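Local coordinates for diaminopropionate ammonia-lyase (Escherichia coli, PDB 4D9I), which catalyses the pyridoxal-phosphate-dependent alpha,beta-elimination of both the D- and L-isomers of diaminopropionate, yielding pyruvate and ammonia, at residues 34-37 with 38-41; 145-148 with 149-152; 195-198 with 199-203; 215-219 with 220-224; 385-388 with 389-393. All coordinates share one frame; numbering follows the deposited sequence.

Interaction 1 (34-37 with 38-41); sequences QFHQ and KIAG
Lys-38 N gives its hydrogen to Phe-35 O at 3.0 Å, nearly straight with 158° at the hydrogen. One residue further on, Ile-39 N meets His-36 O at 3.1 Å and closes a type I beta turn. Lys-38 is held at both ends: its amide is in the first of these bonds, while NZ binds the carbonyl of Leu-100. Between those ends its aliphatic chain runs extended past the backbone of Gln-34, with CG 3.4 Å from Gln-34 O. A long, flexible chain suits this place, because its methylenes can lie against the helix while the ammonium travels on to a distant carbonyl. Packing centres on Ile-39, whose CG1 stands anti to its own carbonyl carbon (chi1 -60°) and whose chain then runs on extended (chi2 164°); the two torsions together bring CD1 to the two aromatic residues. CD1 touches Phe-35 CE2 at 3.9 Å and comes to CD2 of His-36 at 4.0 Å, there at the ring edge and near its plane. The imidazole cannot swing away easily, since NE2 bonds to Leu-79 O and ND1 to Thr-208 OG1. The methyl thus packs against a ring of fixed rotation. Phe-35 also meets the ring of Tyr-83, and Ile-39 touches Phe-71, so the apolar side of the turn is buried whereas Gln-34 and Gln-37 are exposed. A type I turn from His-36 to Ile-39 leads the chain out of helix 26-36 toward strand 47-49.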
loop_
_atom_site.group_PDB
_atom_site.type_symbol
_atom_site.label_atom_id
_atom_site.label_comp_id
_atom_site.label_asym_id
_atom_site.label_seq_id
_atom_site.Cartn_x
_atom_site.Cartn_y
_atom_site.Cartn_z
ATOM N N GLN B 34 -4.608 -18.735 29.107
ATOM C CA GLN B 34 -4.786 -18.332 30.502
ATOM C C GLN B 34 -3.532 -17.664 31.070
ATOM O O GLN B 34 -3.629 -16.668 31.803
ATOM C CB GLN B 34 -5.118 -19.547 31.360
ATOM C CG GLN B 34 -6.517 -20.129 31.167
ATOM C CD GLN B 34 -6.715 -21.392 32.011
ATOM O OE1 GLN B 34 -6.768 -21.331 33.243
ATOM N NE2 GLN B 34 -6.808 -22.545 31.345
ATOM N N PHE B 35 -2.368 -18.221 30.718
ATOM C CA PHE B 35 -1.070 -17.662 31.086
ATOM C C PHE B 35 -0.864 -16.303 30.428
ATOM O O PHE B 35 -0.576 -15.328 31.112
ATOM C CB PHE B 35 0.065 -18.624 30.697
ATOM C CG PHE B 35 1.426 -17.992 30.711
ATOM C CD1 PHE B 35 2.123 -17.847 31.896
ATOM C CD2 PHE B 35 2.010 -17.539 29.527
ATOM C CE1 PHE B 35 3.370 -17.252 31.918
ATOM C CE2 PHE B 35 3.266 -16.947 29.541
ATOM C CZ PHE B 35 3.943 -16.804 30.741
ATOM N N HIS B 36 -1.023 -16.251 29.104
ATOM C CA HIS B 36 -0.873 -14.997 28.336
ATOM C C HIS B 36 -1.757 -13.866 28.778
ATOM O O HIS B 36 -1.344 -12.709 28.748
ATOM C CB HIS B 36 -1.062 -15.239 26.846
ATOM C CG HIS B 36 0.003 -16.113 26.239
ATOM N ND1 HIS B 36 -0.288 -17.175 25.465
ATOM C CD2 HIS B 36 1.388 -16.062 26.334
ATOM C CE1 HIS B 36 0.850 -17.759 25.071
ATOM N NE2 HIS B 36 1.875 -17.078 25.605
ATOM N N GLN B 37 -2.972 -14.200 29.203
ATOM C CA GLN B 37 -3.963 -13.227 29.705
ATOM C C GLN B 37 -3.505 -12.496 30.999
ATOM O O GLN B 37 -4.090 -11.477 31.405
ATOM C CB GLN B 37 -5.291 -13.959 29.947
ATOM C CG GLN B 37 -6.296 -13.193 30.802
ATOM C CD GLN B 37 -6.937 -14.044 31.878
ATOM O OE1 GLN B 37 -6.256 -14.564 32.783
ATOM N NE2 GLN B 37 -8.264 -14.173 31.808
ATOM N N LYS B 38 -2.461 -13.017 31.640
ATOM C CA LYS B 38 -1.979 -12.426 32.894
ATOM C C LYS B 38 -0.826 -11.460 32.659
ATOM O O LYS B 38 -0.310 -10.852 33.599
ATOM C CB LYS B 38 -1.557 -13.520 33.885
ATOM C CG LYS B 38 -2.647 -14.528 34.199
ATOM C CD LYS B 38 -2.103 -15.661 35.049
ATOM C CE LYS B 38 -3.210 -16.626 35.439
ATOM N NZ LYS B 38 -2.649 -17.939 35.858
ATOM N N ILE B 39 -0.422 -11.325 31.403
ATOM C CA ILE B 39 0.706 -10.468 31.048
ATOM C C ILE B 39 0.199 -9.077 30.702
ATOM O O ILE B 39 -0.785 -8.948 29.973
ATOM C CB ILE B 39 1.486 -11.036 29.835
ATOM C CG1 ILE B 39 2.031 -12.436 30.142
ATOM C CG2 ILE B 39 2.595 -10.085 29.403
ATOM C CD1 ILE B 39 2.456 -13.209 28.900
ATOM N N ALA B 40 0.880 -8.051 31.216
ATOM C CA ALA B 40 0.559 -6.652 30.905
ATOM C C ALA B 40 0.549 -6.415 29.392
ATOM O O ALA B 40 1.494 -6.772 28.696
ATOM C CB ALA B 40 1.550 -5.715 31.576
ATOM N N GLY B 41 -0.529 -5.821 28.903
ATOM C CA GLY B 41 -0.653 -5.505 27.489
ATOM C C GLY B 41 -1.337 -6.564 26.645
ATOM O O GLY B 41 -1.475 -6.380 25.429
#

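Interaction 2 (145-148 with 149-152); sequences GSAQ and ERVD
Ala-147, at the N-cap, starts the helix with a carbonyl that accepts twice: Arg-150 N bonds to Ala-147 O at 2.9 Å but bent (130°), and Val-151 N reaches the same oxygen at 3.3 Å, much straighter at 166°. One residue further on, Asp-152 N bonds to Gln-148 O at 2.9 Å. Alanine offers no capping group, and its small CB lets the guanidinium of Arg-150 pass close by. A water bridges the two: it accepts from Ala-147 N and from Arg-150 NH1, 2.9 Å away in each case, and lies at the guanidinium edge in its plane. NH2 of the arginine is held by Thr-380 OG1. On another side of the turn Gln-148 starts anti to its backbone nitrogen and then bends at chi2 (70°), which carries its amide over Val-151 and Asp-152. OE1 comes 3.8 Å from Val-151 CG1, and Gln-148 CG rests equally near Asp-152 OD2. With an alanine in place of Asp-152 the carboxylate that crosses Gln-148 is gone, and the bent side chain would probably be freer to turn. Val-151, apolar and buried, faces inward against Cys-161 and Val-163 of strand 160-163 and Met-142 of strand 137-142. Helix 148-155 is therefore laid on the parallel sheet, while Glu-149 OE1 reaches across to Val-382 N at the start of helix 382-389.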
loop_
_atom_site.group_PDB
_atom_site.type_symbol
_atom_site.label_atom_id
_atom_site.label_comp_id
_atom_site.label_asym_id
_atom_site.label_seq_id
_atom_site.Cartn_x
_atom_site.Cartn_y
_atom_site.Cartn_z
ATOM N N GLY B 145 24.701 -11.550 8.054
ATOM C CA GLY B 145 23.691 -10.949 7.182
ATOM C C GLY B 145 22.523 -10.292 7.891
ATOM O O GLY B 145 21.758 -9.554 7.266
ATOM N N SER B 146 22.391 -10.551 9.191
ATOM C CA SER B 146 21.273 -10.050 10.000
ATOM C C SER B 146 21.065 -8.545 9.939
ATOM O O SER B 146 21.997 -7.778 10.111
ATOM C CB SER B 146 21.435 -10.469 11.467
ATOM O OG SER B 146 21.108 -11.828 11.640
ATOM N N ALA B 147 19.816 -8.142 9.727
ATOM C CA ALA B 147 19.434 -6.733 9.659
ATOM C C ALA B 147 19.771 -6.067 10.981
ATOM O O ALA B 147 19.355 -6.537 12.038
ATOM C CB ALA B 147 17.941 -6.601 9.367
ATOM N N GLN B 148 20.517 -4.969 10.905
ATOM C CA GLN B 148 20.928 -4.200 12.082
ATOM C C GLN B 148 19.752 -3.838 12.989
ATOM O O GLN B 148 19.888 -3.828 14.215
ATOM C CB GLN B 148 21.671 -2.931 11.657
ATOM C CG GLN B 148 22.442 -2.251 12.779
ATOM C CD GLN B 148 23.650 -3.049 13.221
ATOM O OE1 GLN B 148 23.678 -3.603 14.319
ATOM N NE2 GLN B 148 24.660 -3.117 12.354
ATOM N N GLU B 149 18.601 -3.545 12.389
ATOM C CA GLU B 149 17.406 -3.208 13.164
ATOM C C GLU B 149 16.979 -4.330 14.100
ATOM O O GLU B 149 16.568 -4.074 15.230
ATOM C CB GLU B 149 16.233 -2.837 12.253
ATOM C CG GLU B 149 15.029 -2.308 13.021
ATOM C CD GLU B 149 13.823 -1.995 12.144
ATOM O OE1 GLU B 149 13.931 -2.046 10.909
ATOM O OE2 GLU B 149 12.762 -1.685 12.707
ATOM N N ARG B 150 17.067 -5.567 13.627
ATOM C CA ARG B 150 16.651 -6.706 14.431
ATOM C C ARG B 150 17.644 -6.954 15.585
ATOM O O ARG B 150 17.235 -7.289 16.709
ATOM C CB ARG B 150 16.466 -7.950 13.560
ATOM C CG ARG B 150 15.330 -7.847 12.558
ATOM C CD ARG B 150 15.228 -9.103 11.710
ATOM N NE ARG B 150 13.972 -9.107 10.977
ATOM C CZ ARG B 150 13.847 -9.181 9.653
ATOM N NH1 ARG B 150 14.903 -9.301 8.861
ATOM N NH2 ARG B 150 12.633 -9.167 9.128
ATOM N N VAL B 151 18.932 -6.765 15.302
ATOM C CA VAL B 151 19.992 -6.790 16.317
ATOM C C VAL B 151 19.659 -5.770 17.399
ATOM O O VAL B 151 19.602 -6.094 18.585
ATOM C CB VAL B 151 21.374 -6.463 15.692
ATOM C CG1 VAL B 151 22.440 -6.303 16.764
ATOM C CG2 VAL B 151 21.763 -7.528 14.678
ATOM N N ASP B 152 19.395 -4.544 16.954
ATOM C CA ASP B 152 19.089 -3.441 17.849
ATOM C C ASP B 152 17.822 -3.676 18.684
ATOM O O ASP B 152 17.785 -3.296 19.855
ATOM C CB ASP B 152 19.057 -2.114 17.062
ATOM C CG ASP B 152 20.462 -1.662 16.627
ATOM O OD1 ASP B 152 21.451 -2.243 17.116
ATOM O OD2 ASP B 152 20.584 -0.738 15.785
HETATM O O HOH W 1 17.686 -10.012 9.235
#

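Interaction 3 (195-198 with 199-203); sequences YTKI and PTWIM
Lys-197 lays its methylenes along the indole of Trp-201, with CG over one face of the six-membered ring, 4.0 Å from its centroid. This is a CH-pi contact between residues four apart in the first turns of helix 197-206, where both side chains lie side by side and point the same way. A bend at chi3 (78°) brings CE back to 3.6 Å from Trp-201 CH2, so the chain hugs the ring before NZ leaves to form a salt bridge with Glu-91. A lysine serves well here, being apolar along its methylenes and charged at its end, and Trp-201 gives it a broad flat surface. Ile-198 CG2 touches Ile-202 CD1 at 3.9 Å to make a second apolar step. Pro-199 fits the first helical turn because its nitrogen has no hydrogen that would need an acceptor. Its CD lies 3.4 Å from CE1 of Tyr-195, whose hydroxyl bonds to Val-186 O and Gln-188 N. The turn packs on two other helices, Ile-198 and Trp-201 meeting Leu-88 and Gln-87 of helix 81-93 and Pro-199 meeting Leu-297 of helix 296-305. The backbone repeats the four-residue pattern, Ile-202 N bonding to Ile-198 O at 3.0 Å. At the N-cap, Thr-196 makes no capping bond with its side chain, but its carbonyl is gripped twice by Thr-200: the backbone N at 3.1 Å and the hydroxyl OG1 at 2.7 Å reach Thr-196 O from opposite faces of its plane.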
loop_
_atom_site.group_PDB
_atom_site.type_symbol
_atom_site.label_atom_id
_atom_site.label_comp_id
_atom_site.label_asym_id
_atom_site.label_seq_id
_atom_site.Cartn_x
_atom_site.Cartn_y
_atom_site.Cartn_z
ATOM N N TYR B 195 16.493 -32.864 22.978
ATOM C CA TYR B 195 15.945 -31.521 23.160
ATOM C C TYR B 195 14.529 -31.429 22.622
ATOM O O TYR B 195 14.336 -31.172 21.435
ATOM C CB TYR B 195 16.831 -30.493 22.444
ATOM C CG TYR B 195 16.535 -29.038 22.776
ATOM C CD1 TYR B 195 15.729 -28.254 21.940
ATOM C CD2 TYR B 195 17.082 -28.445 23.919
ATOM C CE1 TYR B 195 15.472 -26.927 22.245
ATOM C CE2 TYR B 195 16.833 -27.124 24.236
ATOM C CZ TYR B 195 16.019 -26.369 23.400
ATOM O OH TYR B 195 15.778 -25.066 23.717
ATOM N N THR B 196 13.528 -31.646 23.471
ATOM C CA THR B 196 12.133 -31.528 23.007
ATOM C C THR B 196 11.179 -30.843 24.000
ATOM O O THR B 196 10.074 -30.459 23.621
ATOM C CB THR B 196 11.500 -32.884 22.667
ATOM O OG1 THR B 196 11.430 -33.658 23.857
ATOM C CG2 THR B 196 12.262 -33.637 21.569
ATOM N N LYS B 197 11.593 -30.717 25.262
ATOM C CA LYS B 197 10.738 -30.121 26.292
ATOM C C LYS B 197 10.407 -28.654 25.979
ATOM O O LYS B 197 9.241 -28.247 25.976
ATOM C CB LYS B 197 11.418 -30.250 27.646
ATOM C CG LYS B 197 10.584 -29.807 28.845
ATOM C CD LYS B 197 11.375 -29.979 30.138
ATOM C CE LYS B 197 12.389 -28.843 30.290
ATOM N NZ LYS B 197 13.161 -28.944 31.565
ATOM N N ILE B 198 11.452 -27.878 25.712
ATOM C CA ILE B 198 11.317 -26.456 25.421
ATOM C C ILE B 198 10.522 -26.190 24.120
ATOM O O ILE B 198 9.531 -25.472 24.159
ATOM C CB ILE B 198 12.690 -25.721 25.506
ATOM C CG1 ILE B 198 13.141 -25.645 26.970
ATOM C CG2 ILE B 198 12.609 -24.318 24.871
ATOM C CD1 ILE B 198 14.642 -25.518 27.183
ATOM N N PRO B 199 10.913 -26.801 22.976
ATOM C CA PRO B 199 10.089 -26.589 21.756
ATOM C C PRO B 199 8.626 -27.050 21.860
ATOM O O PRO B 199 7.768 -26.489 21.211
ATOM C CB PRO B 199 10.801 -27.428 20.678
ATOM C CG PRO B 199 11.827 -28.219 21.369
ATOM C CD PRO B 199 12.137 -27.567 22.684
ATOM N N THR B 200 8.347 -28.082 22.653
ATOM C CA THR B 200 6.970 -28.445 22.951
ATOM C C THR B 200 6.228 -27.269 23.608
ATOM O O THR B 200 5.126 -26.904 23.167
ATOM C CB THR B 200 6.911 -29.712 23.835
ATOM O OG1 THR B 200 7.484 -30.811 23.110
ATOM C CG2 THR B 200 5.471 -30.060 24.202
ATOM N N TRP B 201 6.828 -26.653 24.632
ATOM C CA TRP B 201 6.175 -25.516 25.287
ATOM C C TRP B 201 5.944 -24.392 24.318
ATOM O O TRP B 201 4.887 -23.740 24.338
ATOM C CB TRP B 201 6.981 -24.999 26.465
ATOM C CG TRP B 201 6.886 -25.832 27.727
ATOM C CD1 TRP B 201 5.780 -26.513 28.213
ATOM C CD2 TRP B 201 7.938 -26.050 28.725
ATOM N NE1 TRP B 201 6.073 -27.142 29.400
ATOM C CE2 TRP B 201 7.347 -26.892 29.768
ATOM C CE3 TRP B 201 9.264 -25.640 28.861
ATOM C CZ2 TRP B 201 8.074 -27.306 30.878
ATOM C CZ3 TRP B 201 9.981 -26.064 29.986
ATOM C CH2 TRP B 201 9.397 -26.872 30.972
ATOM N N ILE B 202 6.943 -24.144 23.478
ATOM C CA ILE B 202 6.866 -23.072 22.487
ATOM C C ILE B 202 5.686 -23.281 21.536
ATOM O O ILE B 202 4.944 -22.346 21.246
ATOM C CB ILE B 202 8.187 -22.911 21.714
ATOM C CG1 ILE B 202 9.254 -22.316 22.636
ATOM C CG2 ILE B 202 7.989 -22.023 20.485
ATOM C CD1 ILE B 202 10.677 -22.435 22.120
ATOM N N MET B 203 5.503 -24.522 21.079
ATOM C CA MET B 203 4.441 -24.844 20.134
ATOM C C MET B 203 3.069 -24.785 20.761
ATOM O O MET B 203 2.104 -24.354 20.126
ATOM C CB MET B 203 4.664 -26.228 19.534
ATOM C CG MET B 203 5.801 -26.224 18.534
ATOM S SD MET B 203 6.293 -27.901 18.134
ATOM C CE MET B 203 4.870 -28.421 17.164
#

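Interaction 4 (215-219 with 220-224); sequences EQMRE and MGVTP
With CG anti to its carbonyl carbon (chi1 -77°) and an extended chi2 (179°), Met-217 carries CB, CG and SD past the end of helix 208-220 to Val-222 and Pro-224, and chi3 (-62°) folds CE over the proline ring. Its CB touches Val-222 CG2 at 3.9 Å, the two side chains crossing at about a right angle. Further out, SD sits 3.7 Å from Pro-224 CG, and CE covers the same ring carbon. The backbone makes a Schellman motif. Val-222 N bonds to Met-217 O at 3.0 Å, enclosing the bond from Gly-221 N to Arg-218 O, also 3.0 Å. Gly-221 has positive phi, a conformation that costs a residue without a side chain little. The apolar pair across this turn, Met-217 with Val-222, is the hydrophobic contact that commonly accompanies the motif. An alanine instead of Met-217 would probably open a gap beside Pro-224, where SD and CE now sit, and leave Val-222 with just the CB contact. Met-217 is also pressed on by Tyr-248 of helix 235-248, Leu-47 and Leu-63, while Gln-216 turns its amide to Thr-45 O and Lys-65 NZ. The chemistry thus splits in two: backbone hydrogen bonds take up the carbonyls of Gln-216, Met-217 and Arg-218 in the last turn, and a flexible thioether, able to mould itself to a rigid pyrrolidine, fastens the departing chain to the core before strand 226-230.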
loop_
_atom_site.group_PDB
_atom_site.type_symbol
_atom_site.label_atom_id
_atom_site.label_comp_id
_atom_site.label_asym_id
_atom_site.label_seq_id
_atom_site.Cartn_x
_atom_site.Cartn_y
_atom_site.Cartn_z
ATOM N N GLU B 215 -12.250 -18.405 18.463
ATOM C CA GLU B 215 -13.192 -17.563 19.197
ATOM C C GLU B 215 -13.660 -16.420 18.298
ATOM O O GLU B 215 -14.836 -16.113 18.252
ATOM C CB GLU B 215 -12.540 -16.988 20.458
ATOM C CG GLU B 215 -13.500 -16.187 21.328
ATOM C CD GLU B 215 -12.816 -15.474 22.493
ATOM O OE1 GLU B 215 -11.574 -15.484 22.581
ATOM O OE2 GLU B 215 -13.531 -14.882 23.334
ATOM N N GLN B 216 -12.726 -15.778 17.600
ATOM C CA GLN B 216 -13.097 -14.666 16.725
ATOM C C GLN B 216 -13.975 -15.123 15.556
ATOM O O GLN B 216 -14.958 -14.461 15.232
ATOM C CB GLN B 216 -11.865 -13.920 16.230
ATOM C CG GLN B 216 -11.216 -13.048 17.286
ATOM C CD GLN B 216 -9.780 -12.748 16.960
ATOM O OE1 GLN B 216 -9.033 -13.640 16.568
ATOM N NE2 GLN B 216 -9.389 -11.494 17.093
ATOM N N MET B 217 -13.623 -16.246 14.929
ATOM C CA MET B 217 -14.430 -16.806 13.842
ATOM C C MET B 217 -15.831 -17.187 14.318
ATOM O O MET B 217 -16.819 -16.917 13.628
ATOM C CB MET B 217 -13.718 -17.974 13.150
ATOM C CG MET B 217 -12.613 -17.532 12.189
ATOM S SD MET B 217 -11.687 -18.839 11.332
ATOM C CE MET B 217 -10.918 -19.746 12.667
ATOM N N ARG B 218 -15.922 -17.770 15.506
ATOM C CA ARG B 218 -17.224 -18.087 16.096
ATOM C C ARG B 218 -18.072 -16.832 16.342
ATOM O O ARG B 218 -19.266 -16.846 16.090
ATOM C CB ARG B 218 -17.060 -18.911 17.376
ATOM C CG ARG B 218 -16.748 -20.377 17.129
ATOM C CD ARG B 218 -16.437 -21.093 18.441
ATOM N NE ARG B 218 -16.073 -22.494 18.235
ATOM C CZ ARG B 218 -15.292 -23.205 19.054
ATOM N NH1 ARG B 218 -14.741 -22.660 20.137
ATOM N NH2 ARG B 218 -15.016 -24.462 18.760
ATOM N N GLU B 219 -17.451 -15.748 16.810
ATOM C CA GLU B 219 -18.180 -14.480 16.985
ATOM C C GLU B 219 -18.683 -13.934 15.639
ATOM O O GLU B 219 -19.753 -13.322 15.567
ATOM C CB GLU B 219 -17.313 -13.432 17.699
ATOM C CG GLU B 219 -18.012 -12.086 17.917
ATOM C CD GLU B 219 -17.161 -11.081 18.682
ATOM O OE1 GLU B 219 -15.952 -10.953 18.376
ATOM O OE2 GLU B 219 -17.701 -10.411 19.593
ATOM N N MET B 220 -17.899 -14.159 14.582
ATOM C CA MET B 220 -18.288 -13.768 13.216
ATOM C C MET B 220 -19.319 -14.722 12.624
ATOM O O MET B 220 -19.907 -14.414 11.608
ATOM C CB MET B 220 -17.085 -13.761 12.279
ATOM C CG MET B 220 -16.051 -12.694 12.568
ATOM S SD MET B 220 -14.655 -12.977 11.476
ATOM C CE MET B 220 -13.545 -11.692 12.047
ATOM N N GLY B 221 -19.490 -15.893 13.239
ATOM C CA GLY B 221 -20.434 -16.890 12.747
ATOM C C GLY B 221 -19.935 -17.672 11.543
ATOM O O GLY B 221 -20.737 -18.211 10.796
ATOM N N VAL B 222 -18.615 -17.752 11.361
ATOM C CA VAL B 222 -18.038 -18.448 10.197
ATOM C C VAL B 222 -17.224 -19.676 10.599
ATOM O O VAL B 222 -16.764 -19.797 11.737
ATOM C CB VAL B 222 -17.160 -17.527 9.293
ATOM C CG1 VAL B 222 -17.934 -16.305 8.799
ATOM C CG2 VAL B 222 -15.857 -17.112 9.998
ATOM N N THR B 223 -17.019 -20.568 9.645
ATOM C CA THR B 223 -16.204 -21.756 9.873
ATOM C C THR B 223 -15.128 -21.791 8.781
ATOM O O THR B 223 -15.438 -21.709 7.605
ATOM C CB THR B 223 -17.061 -23.048 9.826
ATOM O OG1 THR B 223 -18.178 -22.928 10.719
ATOM C CG2 THR B 223 -16.243 -24.277 10.231
ATOM N N PRO B 224 -13.862 -21.946 9.158
ATOM C CA PRO B 224 -12.907 -21.975 8.051
ATOM C C PRO B 224 -12.964 -23.297 7.264
ATOM O O PRO B 224 -13.085 -24.381 7.857
ATOM C CB PRO B 224 -11.561 -21.815 8.755
ATOM C CG PRO B 224 -11.767 -22.386 10.131
ATOM C CD PRO B 224 -13.243 -22.292 10.448
#

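Interaction 5 (385-388 with 389-393); sequences YREV and VWEGK
Arg-386 and Trp-390 meet face-on through carbon: CD stands over the indole's six-membered ring, 3.7 Å from its centroid and 11° off the normal. The guanidinium beyond is turned 49° to the ring plane, so the contact is CH-pi and not a flat stack. A bend at chi2 (-52°) folds the arginine across the indole. Arg-386 NH1 and Trp-390 NE1 are both donors and find acceptors elsewhere, NE1 at Asn-326 O of the second subunit. Tyr-385 is met over one face by Val-389, whose CG1 lies 4.0 Å from the ring centroid, and Val-389 CG2 approaches CE2 of Tyr-385 at 3.7 Å; a branched residue presents both methyls to the ring. The phenol OH bonds to Asn-326 ND2 of the second subunit. On another side Glu-387 and Glu-391 point the same way, their carboxylate planes well turned from each other and their OE2 atoms 4.5 Å apart. Lys-393 crosses Glu-387 obliquely and forms a salt bridge, NZ to OE1 at 2.7 Å, on the anti side of the carboxylate. Beneath these chains Arg-386 O takes both Trp-390 N at 2.8 Å and, in a pi-type bond over five residues, Glu-391 N at 3.3 Å, before Gly-392 turns with positive phi. The chemistry implies a buried acid pair probably eased by cations and donors: Lys-393 and Lys-383 serve Glu-387, and Ser-2 of the second subunit reaches both glutamates, so this chain end helps to build the dimer interface.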
loop_
_atom_site.group_PDB
_atom_site.type_symbol
_atom_site.label_atom_id
_atom_site.label_comp_id
_atom_site.label_asym_id
_atom_site.label_seq_id
_atom_site.Cartn_x
_atom_site.Cartn_y
_atom_site.Cartn_z
ATOM N N TYR B 385 10.864 -3.631 4.246
ATOM C CA TYR B 385 9.415 -3.494 4.081
ATOM C C TYR B 385 9.118 -2.378 3.067
ATOM O O TYR B 385 8.357 -2.572 2.118
ATOM C CB TYR B 385 8.721 -3.182 5.413
ATOM C CG TYR B 385 7.214 -3.085 5.231
ATOM C CD1 TYR B 385 6.443 -4.237 5.115
ATOM C CD2 TYR B 385 6.584 -1.844 5.118
ATOM C CE1 TYR B 385 5.065 -4.174 4.909
ATOM C CE2 TYR B 385 5.210 -1.762 4.919
ATOM C CZ TYR B 385 4.467 -2.905 4.808
ATOM O OH TYR B 385 3.129 -2.813 4.625
ATOM N N ARG B 386 9.757 -1.227 3.265
ATOM C CA ARG B 386 9.494 -0.069 2.409
ATOM C C ARG B 386 10.103 -0.240 1.013
ATOM O O ARG B 386 9.511 0.203 0.010
ATOM C CB ARG B 386 9.953 1.230 3.084
ATOM C CG ARG B 386 9.121 1.610 4.310
ATOM C CD ARG B 386 7.625 1.615 4.011
ATOM N NE ARG B 386 6.827 1.673 5.237
ATOM C CZ ARG B 386 5.521 1.936 5.274
ATOM N NH1 ARG B 386 4.846 2.174 4.147
ATOM N NH2 ARG B 386 4.885 1.948 6.445
ATOM N N GLU B 387 11.260 -0.900 0.934
ATOM C CA GLU B 387 11.818 -1.269 -0.371
ATOM C C GLU B 387 10.831 -2.125 -1.193
ATOM O O GLU B 387 10.661 -1.912 -2.406
ATOM C CB GLU B 387 13.196 -1.951 -0.209
ATOM C CG GLU B 387 14.296 -0.953 0.070
ATOM C CD GLU B 387 15.568 -1.557 0.660
ATOM O OE1 GLU B 387 15.624 -2.768 0.946
ATOM O OE2 GLU B 387 16.517 -0.794 0.855
ATOM N N VAL B 388 10.138 -3.050 -0.530
ATOM C CA VAL B 388 9.122 -3.864 -1.215
ATOM C C VAL B 388 7.871 -3.048 -1.598
ATOM O O VAL B 388 7.451 -3.055 -2.766
ATOM C CB VAL B 388 8.718 -5.120 -0.399
ATOM C CG1 VAL B 388 7.572 -5.888 -1.071
ATOM C CG2 VAL B 388 9.914 -6.048 -0.191
ATOM N N VAL B 389 7.261 -2.376 -0.624
ATOM C CA VAL B 389 5.914 -1.790 -0.847
ATOM C C VAL B 389 5.981 -0.461 -1.596
ATOM O O VAL B 389 5.056 -0.119 -2.357
ATOM C CB VAL B 389 5.046 -1.704 0.440
ATOM C CG1 VAL B 389 4.924 -3.084 1.092
ATOM C CG2 VAL B 389 5.579 -0.687 1.442
ATOM N N TRP B 390 7.077 0.271 -1.398
ATOM C CA TRP B 390 7.294 1.557 -2.095
ATOM C C TRP B 390 8.178 1.473 -3.314
ATOM O O TRP B 390 7.842 2.014 -4.371
ATOM C CB TRP B 390 7.889 2.590 -1.146
ATOM C CG TRP B 390 6.976 3.091 -0.045
ATOM C CD1 TRP B 390 5.622 2.823 0.144
ATOM C CD2 TRP B 390 7.336 4.019 1.046
ATOM N NE1 TRP B 390 5.147 3.484 1.247
ATOM C CE2 TRP B 390 6.114 4.231 1.825
ATOM C CE3 TRP B 390 8.506 4.673 1.436
ATOM C CZ2 TRP B 390 6.091 5.058 2.948
ATOM C CZ3 TRP B 390 8.466 5.499 2.570
ATOM C CH2 TRP B 390 7.288 5.682 3.304
ATOM N N GLU B 391 9.333 0.814 -3.190
ATOM C CA GLU B 391 10.318 0.804 -4.288
ATOM C C GLU B 391 9.977 -0.263 -5.325
ATOM O O GLU B 391 10.483 -0.248 -6.447
ATOM C CB GLU B 391 11.746 0.617 -3.750
ATOM C CG GLU B 391 12.195 1.744 -2.832
ATOM C CD GLU B 391 13.611 1.593 -2.307
ATOM O OE1 GLU B 391 14.450 0.928 -2.952
ATOM O OE2 GLU B 391 13.901 2.187 -1.257
ATOM N N GLY B 392 9.103 -1.184 -4.944
ATOM C CA GLY B 392 8.750 -2.304 -5.807
ATOM C C GLY B 392 9.861 -3.342 -5.935
ATOM O O GLY B 392 9.872 -4.117 -6.882
ATOM N N LYS B 393 10.809 -3.336 -4.997
ATOM C CA LYS B 393 11.767 -4.448 -4.859
ATOM C C LYS B 393 11.053 -5.813 -4.890
ATOM O O LYS B 393 9.955 -5.972 -4.326
ATOM C CB LYS B 393 12.582 -4.312 -3.561
ATOM C CG LYS B 393 13.793 -5.236 -3.494
ATOM C CD LYS B 393 14.693 -4.954 -2.287
ATOM C CE LYS B 393 14.126 -5.585 -1.014
ATOM N NZ LYS B 393 14.938 -5.292 0.208
#

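Overall arrangement
The centres of all five contacts stand 15 to 22 Å from the chain's centre, each where a helix begins or ends in this fold type II enzyme. Interaction 2 lies nearest the chemistry: the side chain of Ser-146 is about 5 Å from that of Asp-120, inferred to be the proton acceptor for the L-isomer. The side chains of Ile-202 (interaction 3) and Arg-150 (interaction 2) lie about 8 and 9 Å from a bound 2-amino-2-hydroxymethyl-propane-1,3-diol. Glu-149 of interaction 2 bonds to the first residue of helix 382-389, which carries interaction 5. Nearest atoms are about 7 Å apart for interactions 1 and 3 and about 8 Å for 2 and 5. Interaction 5 alone touches the second subunit.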